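Glycosyl hydrolase, family 31/fibronectin type III domain protein (Clostridium perfringens, PDB 4P5Y) probably binds carbohydrate through an F5/8 type C (CBM32-like) domain of a family 31 glycoside hydrolase, holding an N-acetylgalactosamine on a calcium-bearing beta-sandwich. Local coordinates at residues I51-Y56 against N154-A159. Residues are numbered along the deposited sequence; the frame is centred on the assembly and turned at random.
Sequences IWHSAY and NKYASA. With NGA (2-acetamido-2-deoxy-beta-D-galactopyranose), chain B.
Ser54 OG, where the two strands begin to part, is gripped from two sides: it accepts the backbone N-H of Ala157 in a nearly straight bond (N to OG 2.9 Å, 170° at the hydrogen) and donates to a water. Chi1 of 62° sets the hydroxyl between the backbone N and carbonyl carbon of Ser54, toward segment 154-159. The same water donates to Ala55 O and Lys155 O, carrying the pairing past the last direct backbone bond, Ser54 N to Ala157 O. Before that point the two strands pair as antiparallel sheet: Trp52 and Ala159 are a hydrogen-bonded pair, with Trp52 N 2.9 Å from Ala159 O, and His53 and Ser158 the non-hydrogen-bonded pair that follows.

The general lesson is how residues at a strand end and in the loops running on from it build a sugar site. His53, Tyr56 and Tyr156 form an aromatic cluster against which the N-acetylgalactosamine rests. Tyr56 lays one face against the sugar, whose C5 sits over the ring centre, 3.5 Å from its plane, a CH-pi platform familiar in carbohydrate-binding modules. The edge of Tyr56 points at the face of Tyr156, planes 68° apart, while Tyr56 CB packs on Tyr156 CD2. The imidazole is steadied by His53 ND1, which donates in its ring plane to a lone pair of Ser54 O at 2.8 Å; this presents NE2 to the sugar O4, 2.9 Å away, in a weak, bent bond. Arg84 and Asn89 also bond the sugar, and Asp36 holds the Tyr56 hydroxyl.

Trp52 and Ala157 reach between the two sheets of this F5/8 type C beta-sandwich, packing on strand 64-70, Ala157 also meeting strand 140-148, while strand 52-53 forms one margin of the four-stranded sheet, bordering strand 158-166.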
loop_
_atom_site.group_PDB
_atom_site.type_symbol
_atom_site.label_atom_id
_atom_site.label_comp_id
_atom_site.label_asym_id
_atom_site.label_seq_id
_atom_site.Cartn_x
_atom_site.Cartn_y
_atom_site.Cartn_z
ATOM N N ILE A 51 -10.744 -4.274 1.572
ATOM C CA ILE A 51 -9.803 -3.185 1.736
ATOM C C ILE A 51 -9.379 -2.979 3.178
ATOM O O ILE A 51 -10.080 -3.355 4.117
ATOM C CB ILE A 51 -10.381 -1.850 1.222
ATOM C CG1 ILE A 51 -11.476 -1.349 2.172
ATOM C CG2 ILE A 51 -10.875 -2.002 -0.217
ATOM C CD1 ILE A 51 -12.194 -0.119 1.675
ATOM N N TRP A 52 -8.203 -2.387 3.329
ATOM C CA TRP A 52 -7.861 -1.667 4.540
ATOM C C TRP A 52 -8.275 -0.211 4.386
ATOM O O TRP A 52 -8.010 0.410 3.366
ATOM C CB TRP A 52 -6.370 -1.750 4.821
ATOM C CG TRP A 52 -5.920 -0.772 5.849
ATOM C CD1 TRP A 52 -6.329 -0.705 7.151
ATOM C CD2 TRP A 52 -4.949 0.266 5.680
ATOM N NE1 TRP A 52 -5.678 0.315 7.800
ATOM C CE2 TRP A 52 -4.825 0.927 6.918
ATOM C CE3 TRP A 52 -4.168 0.697 4.605
ATOM C CZ2 TRP A 52 -3.955 2.006 7.107
ATOM C CZ3 TRP A 52 -3.308 1.777 4.795
ATOM C CH2 TRP A 52 -3.212 2.415 6.036
ATOM N N HIS A 53 -8.939 0.323 5.394
ATOM C CA HIS A 53 -9.327 1.729 5.412
ATOM C C HIS A 53 -8.905 2.252 6.776
ATOM O O HIS A 53 -9.037 1.539 7.777
ATOM C CB HIS A 53 -10.835 1.885 5.184
ATOM C CG HIS A 53 -11.257 3.251 4.738
ATOM N ND1 HIS A 53 -11.096 4.375 5.519
ATOM C CD2 HIS A 53 -11.865 3.669 3.603
ATOM C CE1 HIS A 53 -11.574 5.427 4.879
ATOM N NE2 HIS A 53 -12.044 5.026 3.712
ATOM N N SER A 54 -8.370 3.467 6.820
ATOM C CA SER A 54 -7.953 4.062 8.089
ATOM C C SER A 54 -9.107 4.855 8.696
ATOM O O SER A 54 -10.127 5.094 8.037
ATOM C CB SER A 54 -6.721 4.949 7.900
ATOM O OG SER A 54 -7.013 6.033 7.033
ATOM N N ALA A 55 -8.957 5.258 9.954
ATOM C CA ALA A 55 -10.051 5.927 10.657
ATOM C C ALA A 55 -10.353 7.284 10.024
ATOM O O ALA A 55 -9.478 7.919 9.426
ATOM C CB ALA A 55 -9.725 6.084 12.139
ATOM N N TYR A 56 -11.603 7.720 10.143
ATOM C CA TYR A 56 -11.997 9.016 9.610
ATOM C C TYR A 56 -12.852 9.774 10.606
ATOM O O TYR A 56 -13.794 10.468 10.231
ATOM C CB TYR A 56 -12.739 8.855 8.274
ATOM C CG TYR A 56 -13.818 7.790 8.273
ATOM C CD1 TYR A 56 -15.124 8.087 8.655
ATOM C CD2 TYR A 56 -13.534 6.499 7.884
ATOM C CE1 TYR A 56 -16.107 7.120 8.654
ATOM C CE2 TYR A 56 -14.508 5.527 7.876
ATOM C CZ TYR A 56 -15.796 5.833 8.262
ATOM O OH TYR A 56 -16.761 4.841 8.249
ATOM N N ASN A 154 -7.184 13.969 1.583
ATOM C CA ASN A 154 -6.071 14.029 2.516
ATOM C C ASN A 154 -6.450 13.847 3.979
ATOM O O ASN A 154 -5.861 14.482 4.844
ATOM C CB ASN A 154 -5.345 15.354 2.351
ATOM C CG ASN A 154 -4.637 15.453 1.020
ATOM O OD1 ASN A 154 -3.979 14.502 0.587
ATOM N ND2 ASN A 154 -4.785 16.595 0.349
ATOM N N LYS A 155 -7.417 12.976 4.256
ATOM C CA LYS A 155 -7.775 12.662 5.630
ATOM C C LYS A 155 -7.610 11.169 5.919
ATOM O O LYS A 155 -7.060 10.787 6.949
ATOM C CB LYS A 155 -9.207 13.101 5.931
ATOM C CG LYS A 155 -9.698 12.774 7.347
ATOM C CD LYS A 155 -11.112 13.309 7.532
ATOM C CE LYS A 155 -11.656 13.077 8.934
ATOM N NZ LYS A 155 -11.086 14.014 9.935
ATOM N N TYR A 156 -8.075 10.325 5.006
ATOM C CA TYR A 156 -8.015 8.895 5.238
ATOM C C TYR A 156 -7.482 8.139 4.024
ATOM O O TYR A 156 -7.588 8.606 2.891
ATOM C CB TYR A 156 -9.399 8.368 5.641
ATOM C CG TYR A 156 -10.538 8.963 4.866
ATOM C CD1 TYR A 156 -10.831 8.539 3.575
ATOM C CD2 TYR A 156 -11.327 9.952 5.423
ATOM C CE1 TYR A 156 -11.883 9.093 2.855
ATOM C CE2 TYR A 156 -12.379 10.507 4.717
ATOM C CZ TYR A 156 -12.655 10.075 3.438
ATOM O OH TYR A 156 -13.705 10.638 2.756
ATOM N N ALA A 157 -6.897 6.970 4.276
ATOM C CA ALA A 157 -6.368 6.133 3.203
ATOM C C ALA A 157 -6.990 4.746 3.198
ATOM O O ALA A 157 -7.378 4.198 4.244
ATOM C CB ALA A 157 -4.867 6.016 3.318
ATOM N N SER A 158 -7.073 4.176 2.002
ATOM C CA SER A 158 -7.421 2.773 1.860
ATOM C C SER A 158 -6.496 2.103 0.844
ATOM O O SER A 158 -5.815 2.768 0.064
ATOM C CB SER A 158 -8.895 2.611 1.463
ATOM O OG SER A 158 -9.223 3.349 0.298
ATOM N N ALA A 159 -6.448 0.780 0.900
ATOM C CA ALA A 159 -5.753 -0.019 -0.104
ATOM C C ALA A 159 -6.485 -1.341 -0.233
ATOM O O ALA A 159 -6.818 -1.981 0.778
ATOM C CB ALA A 159 -4.285 -0.247 0.269
HETATM C C1 NGA B . -17.952 6.107 3.888
HETATM C C2 NGA B . -17.167 4.865 3.472
HETATM C C3 NGA B . -15.988 4.669 4.423
HETATM C C4 NGA B . -15.175 5.957 4.504
HETATM C C5 NGA B . -16.096 7.096 4.912
HETATM C C6 NGA B . -15.357 8.422 5.084
HETATM C C7 NGA B . -18.489 3.177 2.276
HETATM C C8 NGA B . -19.422 2.005 2.407
HETATM N N2 NGA B . -18.004 3.671 3.421
HETATM O O1 NGA B . -18.963 6.389 2.947
HETATM O O3 NGA B . -15.181 3.581 4.015
HETATM O O4 NGA B . -14.608 6.244 3.246
HETATM O O5 NGA B . -17.085 7.218 3.924
HETATM O O6 NGA B . -16.068 9.462 4.440
HETATM O O7 NGA B . -18.221 3.630 1.154
HETATM O O HOH W 1 -6.953 8.548 8.582
#